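Local coordinates for bifunctional purine biosynthetic protein ADE5,7 (Cryptococcus neoformans var. grubii serotype A, PDB 7LVO), which catalyses two ATP-dependent steps of de novo purine biosynthesis, making glycinamide ribonucleotide with the N-terminal half present here and aminoimidazole ribonucleotide with the rest, at residues A[323-326]-A[327-330]; A[290-293]-A[294-298]; A[53-56]-A[57-60]; A[414-417]-A[418-421]; A[165-168]-A[169-172]. One frame throughout, in Å; residues are numbered along the deposited sequence.

Contact 1: A[323-326]-A[327-330]; sequences TADG and PRVL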
loop_
_atom_site.group_PDB
_atom_site.type_symbol
_atom_site.label_atom_id
_atom_site.label_comp_id
_atom_site.label_asym_id
_atom_site.label_seq_id
_atom_site.Cartn_x
_atom_site.Cartn_y
_atom_site.Cartn_z
ATOM N N THR A 323 4.248 -0.988 -20.470
ATOM C CA THR A 323 4.992 -0.350 -21.544
ATOM C C THR A 323 4.546 -0.919 -22.888
ATOM O O THR A 323 3.754 -1.862 -22.961
ATOM C CB THR A 323 6.496 -0.549 -21.357
ATOM O OG1 THR A 323 6.846 -1.898 -21.688
ATOM C CG2 THR A 323 6.901 -0.257 -19.912
ATOM N N ALA A 324 5.076 -0.336 -23.963
ATOM C CA ALA A 324 4.783 -0.846 -25.296
ATOM C C ALA A 324 5.273 -2.276 -25.478
ATOM O O ALA A 324 4.759 -2.990 -26.347
ATOM C CB ALA A 324 5.413 0.062 -26.358
ATOM N N ASP A 325 6.246 -2.711 -24.677
ATOM C CA ASP A 325 6.786 -4.062 -24.758
ATOM C C ASP A 325 6.202 -4.994 -23.702
ATOM O O ASP A 325 6.686 -6.122 -23.551
ATOM C CB ASP A 325 8.312 -4.029 -24.628
ATOM C CG ASP A 325 8.981 -3.326 -25.793
ATOM O OD1 ASP A 325 8.259 -2.808 -26.671
ATOM O OD2 ASP A 325 10.230 -3.293 -25.834
ATOM N N GLY A 326 5.184 -4.550 -22.969
ATOM C CA GLY A 326 4.539 -5.385 -21.985
ATOM C C GLY A 326 4.687 -4.859 -20.572
ATOM O O GLY A 326 5.279 -3.802 -20.332
ATOM N N PRO A 327 4.148 -5.599 -19.602
ATOM C CA PRO A 327 4.240 -5.152 -18.206
ATOM C C PRO A 327 5.680 -5.136 -17.717
ATOM O O PRO A 327 6.511 -5.940 -18.135
ATOM C CB PRO A 327 3.399 -6.182 -17.438
ATOM C CG PRO A 327 2.545 -6.851 -18.474
ATOM C CD PRO A 327 3.345 -6.825 -19.747
ATOM N N ARG A 328 5.962 -4.200 -16.813
ATOM C CA ARG A 328 7.266 -4.075 -16.181
ATOM C C ARG A 328 7.057 -3.758 -14.708
ATOM O O ARG A 328 6.211 -2.930 -14.363
ATOM C CB ARG A 328 8.116 -2.977 -16.832
ATOM C CG ARG A 328 8.428 -3.218 -18.299
ATOM C CD ARG A 328 9.355 -4.404 -18.492
ATOM N NE ARG A 328 9.669 -4.627 -19.897
ATOM C CZ ARG A 328 8.935 -5.359 -20.725
ATOM N NH1 ARG A 328 7.830 -5.962 -20.320
ATOM N NH2 ARG A 328 9.321 -5.489 -21.992
ATOM N N VAL A 329 7.835 -4.412 -13.848
ATOM C CA VAL A 329 7.720 -4.210 -12.408
ATOM C C VAL A 329 8.492 -2.956 -12.019
ATOM O O VAL A 329 9.720 -2.901 -12.159
ATOM C CB VAL A 329 8.233 -5.433 -11.633
ATOM C CG1 VAL A 329 8.173 -5.166 -10.142
ATOM C CG2 VAL A 329 7.418 -6.672 -12.000
ATOM N N LEU A 330 7.776 -1.946 -11.530
ATOM C CA LEU A 330 8.438 -0.747 -11.034
ATOM C C LEU A 330 8.962 -0.950 -9.613
ATOM O O LEU A 330 10.084 -0.540 -9.298
ATOM C CB LEU A 330 7.481 0.440 -11.061
ATOM C CG LEU A 330 6.986 0.918 -12.426
ATOM C CD1 LEU A 330 6.064 2.118 -12.250
ATOM C CD2 LEU A 330 8.151 1.261 -13.339
#
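A beta hairpin with a two-residue loop in the ATP-grasp domain joins strand 315-323 to strand 326-333, and here Arg328 folds its side chain back across Thr323 and alongside the backbone of Asp325. Two backbone hydrogen bonds between Thr323 and Gly326 close the type I turn. Glycine suits position 326: at a phi of 116° a beta carbon would jam against the carbonyl O of Asp325. The Thr323 hydroxyl braces the turn twice: OG1 accepts from Asp325 N at 3.2 Å, an ST turn, and donates at 2.8 Å to a lone pair of Gly326 O. Arg328 crosses Thr323 at about a right angle, CG 3.7 Å from Thr323 CG2. A bend at chi2 (-68°) turns the guanidinium back, so that one face lies under Thr323 OG1 while Asp325 O sits at the edge. Arg328 gives that oxygen two weak bonds, 3.1 Å from NH2 and 3.4 Å from NH1. Arg328 NH1 also bonds Pro327 O at 2.6 Å; the oxygen lies in the guanidinium plane, but the donor above the carbonyl plane. Backbone carbonyls, chiefly Pro327 O, thus probably limit rotation of the guanidinium; Asp325 OD2, 4.5 Å from Arg328 NH2, probably adds only diffuse attraction.

Contact 2: A[290-293]-A[294-298]; sequences MERC and VKDVL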
loop_
_atom_site.group_PDB
_atom_site.type_symbol
_atom_site.label_atom_id
_atom_site.label_comp_id
_atom_site.label_asym_id
_atom_site.label_seq_id
_atom_site.Cartn_x
_atom_site.Cartn_y
_atom_site.Cartn_z
ATOM N N MET A 290 -3.411 -9.162 -17.572
ATOM C CA MET A 290 -3.412 -9.755 -16.235
ATOM C C MET A 290 -2.788 -11.142 -16.248
ATOM O O MET A 290 -2.109 -11.537 -15.288
ATOM C CB MET A 290 -4.835 -9.814 -15.690
ATOM C CG MET A 290 -5.315 -8.505 -15.097
ATOM S SD MET A 290 -4.353 -8.040 -13.639
ATOM C CE MET A 290 -4.914 -9.248 -12.456
ATOM N N GLU A 291 -3.005 -11.899 -17.328
ATOM C CA GLU A 291 -2.358 -13.201 -17.450
ATOM C C GLU A 291 -0.843 -13.051 -17.431
ATOM O O GLU A 291 -0.143 -13.846 -16.796
ATOM C CB GLU A 291 -2.815 -13.898 -18.732
ATOM C CG GLU A 291 -2.369 -15.347 -18.842
ATOM C CD GLU A 291 -3.002 -16.234 -17.787
ATOM O OE1 GLU A 291 -4.005 -15.807 -17.171
ATOM O OE2 GLU A 291 -2.493 -17.355 -17.567
ATOM N N ARG A 292 -0.325 -12.018 -18.103
ATOM C CA ARG A 292 1.116 -11.797 -18.139
ATOM C C ARG A 292 1.647 -11.418 -16.761
ATOM O O ARG A 292 2.646 -11.976 -16.296
ATOM C CB ARG A 292 1.450 -10.712 -19.159
ATOM C CG ARG A 292 0.969 -11.011 -20.571
ATOM C CD ARG A 292 2.088 -11.532 -21.457
ATOM N NE ARG A 292 2.563 -12.844 -21.035
ATOM C CZ ARG A 292 3.551 -13.505 -21.624
ATOM N NH1 ARG A 292 4.201 -12.998 -22.662
ATOM N NH2 ARG A 292 3.894 -14.704 -21.164
ATOM N N CYS A 293 0.982 -10.478 -16.088
ATOM C CA CYS A 293 1.402 -10.096 -14.743
ATOM C C CYS A 293 1.442 -11.306 -13.814
ATOM O O CYS A 293 2.406 -11.498 -13.062
ATOM C CB CYS A 293 0.465 -9.030 -14.177
ATOM S SG CYS A 293 0.515 -7.443 -15.011
ATOM N N VAL A 294 0.396 -12.132 -13.850
ATOM C CA VAL A 294 0.330 -13.283 -12.951
ATOM C C VAL A 294 1.394 -14.308 -13.321
ATOM O O VAL A 294 2.173 -14.759 -12.468
ATOM C CB VAL A 294 -1.079 -13.899 -12.982
ATOM C CG1 VAL A 294 -1.111 -15.207 -12.197
ATOM C CG2 VAL A 294 -2.099 -12.917 -12.433
ATOM N N LYS A 295 1.454 -14.686 -14.604
ATOM C CA LYS A 295 2.333 -15.781 -15.005
ATOM C C LYS A 295 3.799 -15.366 -15.072
ATOM O O LYS A 295 4.681 -16.198 -14.846
ATOM C CB LYS A 295 1.903 -16.334 -16.366
ATOM C CG LYS A 295 0.574 -17.075 -16.358
ATOM C CD LYS A 295 0.605 -18.267 -15.409
ATOM C CE LYS A 295 -0.498 -19.261 -15.726
ATOM N NZ LYS A 295 -0.262 -19.949 -17.027
ATOM N N ASP A 296 4.081 -14.108 -15.391
ATOM C CA ASP A 296 5.448 -13.660 -15.599
ATOM C C ASP A 296 6.048 -12.941 -14.400
ATOM O O ASP A 296 7.271 -12.748 -14.372
ATOM C CB ASP A 296 5.515 -12.731 -16.819
ATOM C CG ASP A 296 4.975 -13.382 -18.078
ATOM O OD1 ASP A 296 4.626 -14.583 -18.024
ATOM O OD2 ASP A 296 4.893 -12.693 -19.115
ATOM N N VAL A 297 5.235 -12.537 -13.422
ATOM C CA VAL A 297 5.740 -11.773 -12.285
ATOM C C VAL A 297 5.299 -12.396 -10.966
ATOM O O VAL A 297 6.131 -12.826 -10.161
ATOM C CB VAL A 297 5.276 -10.302 -12.371
ATOM C CG1 VAL A 297 5.669 -9.536 -11.120
ATOM C CG2 VAL A 297 5.845 -9.638 -13.619
ATOM N N LEU A 298 3.988 -12.435 -10.726
ATOM C CA LEU A 298 3.487 -12.829 -9.409
ATOM C C LEU A 298 3.923 -14.244 -9.045
ATOM O O LEU A 298 4.526 -14.473 -7.995
ATOM C CB LEU A 298 1.962 -12.708 -9.383
ATOM C CG LEU A 298 1.405 -11.321 -9.050
ATOM C CD1 LEU A 298 1.965 -10.264 -9.979
ATOM C CD2 LEU A 298 -0.121 -11.343 -9.108
#
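Glu291 meets Lys295, and Arg292 meets Asp296, each one turn further along helix 287-307 of the ATP-grasp domain. The first two side chains run alongside each other in the same direction. With CG anti to the backbone N (chi1 -171°) and a bend at chi2, Glu291 swings its carboxylate along the lysine. OE2 makes a salt bridge to Lys295 NZ at 3.5 Å while resting 3.3 Å from Lys295 CG, so the methylene chain is used as well as the charge. In the second pair Asp296 OD2 stands over a face of the arginine, 3.0 Å from Arg292 NE. No N-H points at it, and the planes of guanidinium and carboxylate are 71° apart; attraction of charge alone holds this salt bridge. Charged residues suit the outer side of a helix, the long glutamate, arginine and lysine reaching across a turn. Its inner side is apolar: Cys293 and Val297 pack on Phe320 of strand 315-323, while Val294 and Leu298 rest on Pro254. Beneath run regular backbone bonds, which widen into a pi-type turn at 294-298. There Cys293 O accepts from Leu298 N at 3.0 Å, nearly straight (167°), and only weakly from Val297 N, also at 3.0 Å.

Contact 3: A[53-56]-A[57-60]; sequences AFKL and AQSS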
loop_
_atom_site.group_PDB
_atom_site.type_symbol
_atom_site.label_atom_id
_atom_site.label_comp_id
_atom_site.label_asym_id
_atom_site.label_seq_id
_atom_site.Cartn_x
_atom_site.Cartn_y
_atom_site.Cartn_z
ATOM N N ALA A 53 -10.360 -2.434 8.876
ATOM C CA ALA A 53 -11.219 -2.581 10.044
ATOM C C ALA A 53 -12.679 -2.673 9.635
ATOM O O ALA A 53 -13.454 -3.428 10.240
ATOM C CB ALA A 53 -11.010 -1.411 11.012
ATOM N N PHE A 54 -13.067 -1.912 8.607
ATOM C CA PHE A 54 -14.438 -1.944 8.123
ATOM C C PHE A 54 -14.851 -3.358 7.740
ATOM O O PHE A 54 -15.914 -3.837 8.149
ATOM C CB PHE A 54 -14.571 -0.980 6.936
ATOM C CG PHE A 54 -15.857 -1.115 6.172
ATOM C CD1 PHE A 54 -17.046 -0.614 6.688
ATOM C CD2 PHE A 54 -15.873 -1.724 4.927
ATOM C CE1 PHE A 54 -18.232 -0.729 5.977
ATOM C CE2 PHE A 54 -17.057 -1.842 4.211
ATOM C CZ PHE A 54 -18.235 -1.343 4.738
ATOM N N LYS A 55 -14.019 -4.045 6.963
ATOM C CA LYS A 55 -14.359 -5.395 6.515
ATOM C C LYS A 55 -14.202 -6.417 7.636
ATOM O O LYS A 55 -15.089 -7.249 7.857
ATOM C CB LYS A 55 -13.490 -5.781 5.319
ATOM C CG LYS A 55 -13.739 -4.953 4.067
ATOM C CD LYS A 55 -15.184 -5.084 3.568
ATOM C CE LYS A 55 -15.555 -6.531 3.263
ATOM N NZ LYS A 55 -16.907 -6.643 2.639
ATOM N N LEU A 56 -13.086 -6.356 8.372
ATOM C CA LEU A 56 -12.861 -7.323 9.443
ATOM C C LEU A 56 -13.998 -7.300 10.459
ATOM O O LEU A 56 -14.405 -8.352 10.973
ATOM C CB LEU A 56 -11.524 -7.049 10.127
ATOM C CG LEU A 56 -10.281 -7.219 9.257
ATOM C CD1 LEU A 56 -9.042 -6.786 10.024
ATOM C CD2 LEU A 56 -10.134 -8.647 8.758
ATOM N N ALA A 57 -14.534 -6.113 10.749
ATOM C CA ALA A 57 -15.594 -5.998 11.745
ATOM C C ALA A 57 -16.885 -6.685 11.310
ATOM O O ALA A 57 -17.754 -6.937 12.151
ATOM C CB ALA A 57 -15.871 -4.526 12.046
ATOM N N GLN A 58 -17.029 -6.996 10.027
ATOM C CA GLN A 58 -18.200 -7.708 9.537
ATOM C C GLN A 58 -18.077 -9.222 9.670
ATOM O O GLN A 58 -19.076 -9.926 9.475
ATOM C CB GLN A 58 -18.453 -7.356 8.070
ATOM C CG GLN A 58 -18.813 -5.898 7.836
ATOM C CD GLN A 58 -18.983 -5.575 6.367
ATOM O OE1 GLN A 58 -18.196 -6.020 5.528
ATOM N NE2 GLN A 58 -20.019 -4.820 6.045
ATOM N N SER A 59 -16.891 -9.732 9.991
ATOM C CA SER A 59 -16.707 -11.171 10.145
ATOM C C SER A 59 -17.369 -11.653 11.428
ATOM O O SER A 59 -17.140 -11.099 12.504
ATOM C CB SER A 59 -15.223 -11.517 10.166
ATOM O OG SER A 59 -14.993 -12.801 10.747
ATOM N N SER A 60 -18.179 -12.706 11.317
ATOM C CA SER A 60 -18.755 -13.334 12.501
ATOM C C SER A 60 -17.720 -14.086 13.322
ATOM O O SER A 60 -18.037 -14.534 14.428
ATOM C CB SER A 60 -19.892 -14.282 12.099
ATOM O OG SER A 60 -19.415 -15.331 11.281
#
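Lys55 and Gln58 meet at the carboxyl end of helix 47-56, where the last helical turn passes into a loop; the contact is a local one, made of backbone bonds with a layer of side chains over them. Ala57 N still reaches four residues back, to Ala53 O at 2.9 Å. The next two amides reach back only three: Gln58 N to Lys55 O at 2.9 Å and Ser59 N to Leu56 O at 3.0 Å, the latter closing a type I turn. Both donors stand well above the plane of the carbonyl they meet, as the tighter winding demands. The helix belongs to the N domain, where it forms the crossover of a beta-alpha-beta unit between the parallel strands 38-44 and 62-67, on whose Ile40, Leu42 and Ile65 the inward-facing Leu56 packs, as suits a leucine. On another side Lys55 coils through bends at chi2 and chi3 until NZ gives Gln58 OE1 a weak hydrogen bond of 3.2 Å. Gln58 stays extended beyond CG, which lies 3.6 Å from Phe54 O. At its far end NE2 approaches Phe54 CZ obliquely at 4.1 Å, amide and ring planes being 39° apart; the ring itself stacks edge-to-face with Phe410. Ser59 rests CB 3.4 Å from Leu56 O, and its hydroxyl bonds Asp353 and the backbone N of Arg61.

Contact 4: A[414-417]-A[418-421]; sequences TKRS and DNVT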
loop_
_atom_site.group_PDB
_atom_site.type_symbol
_atom_site.label_atom_id
_atom_site.label_comp_id
_atom_site.label_asym_id
_atom_site.label_seq_id
_atom_site.Cartn_x
_atom_site.Cartn_y
_atom_site.Cartn_z
ATOM N N THR A 414 -7.189 12.048 10.306
ATOM C CA THR A 414 -8.201 12.669 11.148
ATOM C C THR A 414 -7.981 12.235 12.594
ATOM O O THR A 414 -7.236 11.293 12.879
ATOM C CB THR A 414 -9.625 12.307 10.705
ATOM O OG1 THR A 414 -9.862 10.911 10.927
ATOM C CG2 THR A 414 -9.838 12.641 9.232
ATOM N N LYS A 415 -8.656 12.929 13.509
ATOM C CA LYS A 415 -8.528 12.645 14.930
ATOM C C LYS A 415 -9.745 13.205 15.646
ATOM O O LYS A 415 -10.326 14.208 15.218
ATOM C CB LYS A 415 -7.244 13.247 15.509
ATOM C CG LYS A 415 -6.894 12.751 16.902
ATOM C CD LYS A 415 -5.870 13.661 17.574
ATOM C CE LYS A 415 -5.338 13.045 18.862
ATOM N NZ LYS A 415 -6.433 12.594 19.771
ATOM N N ARG A 416 -10.132 12.541 16.734
ATOM C CA ARG A 416 -11.193 13.033 17.599
ATOM C C ARG A 416 -10.587 13.840 18.741
ATOM O O ARG A 416 -9.529 13.490 19.271
ATOM C CB ARG A 416 -12.025 11.879 18.156
ATOM C CG ARG A 416 -12.979 11.256 17.151
ATOM C CD ARG A 416 -14.145 12.176 16.832
ATOM N NE ARG A 416 -15.152 12.192 17.888
ATOM C CZ ARG A 416 -16.247 12.941 17.867
ATOM N NH1 ARG A 416 -16.500 13.766 16.864
ATOM N NH2 ARG A 416 -17.111 12.858 18.876
ATOM N N SER A 417 -11.268 14.919 19.122
ATOM C CA SER A 417 -10.774 15.783 20.189
ATOM C C SER A 417 -11.935 16.626 20.700
ATOM O O SER A 417 -12.363 17.563 20.020
ATOM C CB SER A 417 -9.634 16.661 19.686
ATOM O OG SER A 417 -10.081 17.531 18.665
ATOM N N ASP A 418 -12.438 16.292 21.887
ATOM C CA ASP A 418 -13.494 17.068 22.535
ATOM C C ASP A 418 -14.780 17.046 21.711
ATOM O O ASP A 418 -15.411 18.076 21.468
ATOM C CB ASP A 418 -13.032 18.504 22.796
ATOM C CG ASP A 418 -11.712 18.564 23.542
ATOM O OD1 ASP A 418 -11.408 17.617 24.303
ATOM O OD2 ASP A 418 -10.973 19.558 23.365
ATOM N N ASN A 419 -15.167 15.849 21.278
ATOM C CA ASN A 419 -16.406 15.641 20.534
ATOM C C ASN A 419 -16.410 16.456 19.237
ATOM O O ASN A 419 -17.263 17.317 19.009
ATOM C CB ASN A 419 -17.624 15.976 21.401
ATOM C CG ASN A 419 -18.927 15.475 20.799
ATOM O OD1 ASN A 419 -18.955 14.461 20.098
ATOM N ND2 ASN A 419 -20.016 16.186 21.070
ATOM N N VAL A 420 -15.429 16.165 18.383
ATOM C CA VAL A 420 -15.331 16.796 17.071
ATOM C C VAL A 420 -14.161 16.193 16.306
ATOM O O VAL A 420 -13.067 16.011 16.856
ATOM C CB VAL A 420 -15.182 18.325 17.191
ATOM C CG1 VAL A 420 -13.862 18.680 17.858
ATOM C CG2 VAL A 420 -15.290 18.975 15.824
ATOM N N THR A 421 -14.383 15.879 15.033
ATOM C CA THR A 421 -13.341 15.322 14.184
ATOM C C THR A 421 -12.587 16.449 13.491
ATOM O O THR A 421 -13.201 17.331 12.879
ATOM C CB THR A 421 -13.940 14.367 13.148
ATOM O OG1 THR A 421 -14.731 13.380 13.817
ATOM C CG2 THR A 421 -12.838 13.681 12.355
#
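Arg416 curls over the backbone of Asn419, Val420 and Thr421. From CB the chain runs to CG, then turns at chi2 (-71°) and again at chi3 (-77°), which lays it across Thr421 at about a right angle. CD is the first atom to touch, 3.3 Å from Thr421 OG1. Further out the guanidinium spreads one face over the peptide beyond Asn419: CZ is 3.4 Å and NH1 3.0 Å from Val420 N. Both nitrogens are donors, so this is flat packing and not a hydrogen bond. At the tip NH2 donates to a lone pair of Asn419 OD1, in the amide's carbonyl plane, at 2.7 Å; the bond is short but bent, the two flat groups nearly perpendicular (84°). These residues make the small hairpin of strands 414-416 and 421-423 in the C domain. Arg416 and Thr421 form an antiparallel non-hydrogen-bonded pair, and beyond it Ser417 N donates to Val420 O at 3.1 Å. Asp418 and Asn419 turn the corner with positive phi, which aspartate and asparagine tolerate better than most residues. Helix 72-77 packs against the arginine through Ala75 and Leu76. Thr421 CG2 lies 3.9 Å from Thr414 CB, while the hydroxyl of Thr414 hydrogen-bonds His411 ND1.

Contact 5: A[165-168]-A[169-172]; sequences SFTS and TQYE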
loop_
_atom_site.group_PDB
_atom_site.type_symbol
_atom_site.label_atom_id
_atom_site.label_comp_id
_atom_site.label_asym_id
_atom_site.label_seq_id
_atom_site.Cartn_x
_atom_site.Cartn_y
_atom_site.Cartn_z
ATOM N N SER A 165 23.054 -1.201 -9.390
ATOM C CA SER A 165 23.043 -0.740 -8.011
ATOM C C SER A 165 24.435 -0.281 -7.595
ATOM O O SER A 165 25.449 -0.769 -8.100
ATOM C CB SER A 165 22.556 -1.844 -7.072
ATOM O OG SER A 165 21.191 -2.131 -7.307
ATOM N N PHE A 166 24.469 0.672 -6.667
ATOM C CA PHE A 166 25.713 1.246 -6.185
ATOM C C PHE A 166 25.609 1.494 -4.689
ATOM O O PHE A 166 24.520 1.723 -4.157
ATOM C CB PHE A 166 26.041 2.569 -6.896
ATOM C CG PHE A 166 26.120 2.455 -8.390
ATOM C CD1 PHE A 166 24.983 2.586 -9.167
ATOM C CD2 PHE A 166 27.333 2.222 -9.016
ATOM C CE1 PHE A 166 25.053 2.484 -10.544
ATOM C CE2 PHE A 166 27.410 2.122 -10.393
ATOM C CZ PHE A 166 26.268 2.254 -11.156
ATOM N N THR A 167 26.750 1.450 -4.017
ATOM C CA THR A 167 26.849 1.814 -2.611
ATOM C C THR A 167 27.281 3.271 -2.488
ATOM O O THR A 167 27.737 3.895 -3.449
ATOM C CB THR A 167 27.835 0.898 -1.875
ATOM O OG1 THR A 167 29.144 1.051 -2.436
ATOM C CG2 THR A 167 27.397 -0.557 -1.988
ATOM N N SER A 168 27.133 3.810 -1.274
ATOM C CA SER A 168 27.462 5.217 -1.051
ATOM C C SER A 168 28.923 5.516 -1.370
ATOM O O SER A 168 29.251 6.638 -1.774
ATOM C CB SER A 168 27.141 5.609 0.391
ATOM O OG SER A 168 27.857 4.801 1.307
ATOM N N THR A 169 29.811 4.534 -1.200
ATOM C CA THR A 169 31.224 4.744 -1.487
ATOM C C THR A 169 31.542 4.670 -2.974
ATOM O O THR A 169 32.619 5.116 -3.387
ATOM C CB THR A 169 32.079 3.719 -0.736
ATOM O OG1 THR A 169 31.708 2.395 -1.142
ATOM C CG2 THR A 169 31.881 3.862 0.769
ATOM N N GLN A 170 30.637 4.121 -3.786
ATOM C CA GLN A 170 30.831 4.018 -5.227
ATOM C C GLN A 170 30.278 5.224 -5.980
ATOM O O GLN A 170 29.793 5.079 -7.111
ATOM C CB GLN A 170 30.195 2.727 -5.743
ATOM C CG GLN A 170 30.814 1.463 -5.168
ATOM C CD GLN A 170 30.071 0.206 -5.574
ATOM O OE1 GLN A 170 28.867 0.235 -5.821
ATOM N NE2 GLN A 170 30.791 -0.909 -5.650
ATOM N N TYR A 171 30.345 6.416 -5.381
ATOM C CA TYR A 171 29.856 7.614 -6.054
ATOM C C TYR A 171 30.595 7.868 -7.360
ATOM O O TYR A 171 30.007 8.395 -8.312
ATOM C CB TYR A 171 29.985 8.821 -5.124
ATOM C CG TYR A 171 29.770 10.152 -5.803
ATOM C CD1 TYR A 171 28.494 10.583 -6.145
ATOM C CD2 TYR A 171 30.843 10.985 -6.095
ATOM C CE1 TYR A 171 28.293 11.802 -6.766
ATOM C CE2 TYR A 171 30.653 12.206 -6.714
ATOM C CZ TYR A 171 29.377 12.609 -7.048
ATOM O OH TYR A 171 29.187 13.825 -7.668
ATOM N N GLU A 172 31.878 7.501 -7.428
ATOM C CA GLU A 172 32.626 7.671 -8.669
ATOM C C GLU A 172 32.062 6.786 -9.777
ATOM O O GLU A 172 31.931 7.221 -10.926
ATOM C CB GLU A 172 34.105 7.358 -8.434
ATOM C CG GLU A 172 34.821 8.344 -7.522
ATOM C CD GLU A 172 35.101 9.671 -8.199
ATOM O OE1 GLU A 172 34.723 9.833 -9.380
ATOM O OE2 GLU A 172 35.704 10.555 -7.553
#
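Thr167 and Gln170 hold each other by two hydrogen bonds of opposite sense. In the backbone one, Gln170 N donates to Thr167 O at 2.9 Å, coming from well above the carbonyl plane (60° out of it) because the chain is turning sharply. The other uses a side chain: Thr167 N donates to Gln170 OE1 at 3.0 Å in a nearly straight bond, the N-H angle being 163°, though the donor stands above the amide plane and off the lone pairs. Gln170 reaches it because CG lies beside its own backbone N and the chain is extended beyond that point. Glutamine suits the place, long enough to come back to the strand and accept a peptide N-H. Between hydroxyls there is a further hydrogen bond, Thr167 OG1 to Thr169 OG1 at 3.2 Å, in which either could be the donor. Close packing accompanies these polar links. Thr167 OG1 lies 3.2 Å from Gln170 CG, and Gln170 OE1 comes within 3.3 Å of Phe166 CA, with amide and ring planes 74° apart. The Phe166 ring turns inward to Val230, Val232 and Ala174, as suits an aromatic beneath a helix, and Tyr171 packs on helix 207-218. The whole is a tight strand-to-helix junction in the ATP-grasp domain: edge strand 163-167 passes into helix 171-179, with Gln170 at the N-cap position, its side chain turned back to Thr167 N of the strand.

From the N terminus the order is contact 3, contact 5, contact 2, contact 1, contact 4; they follow one another in series, so none nest or cross. Contact 3 ends a helix of the N domain, and contact 5 turns an edge strand into a helix in the ATP-grasp domain. In the same domain contact 1 closes the hairpin between strands 315-323 and 326-333. Contacts 2 and 1 are the only two that touch: helix 287-307 lies against strand 326-333, with Val297 CG1 3.5 Å from Val329 CG2 and Cys293 against Pro327. Contact 4 closes a hairpin of the C domain. Although far along the chain from contact 3, its nearest atoms come within about 12 Å.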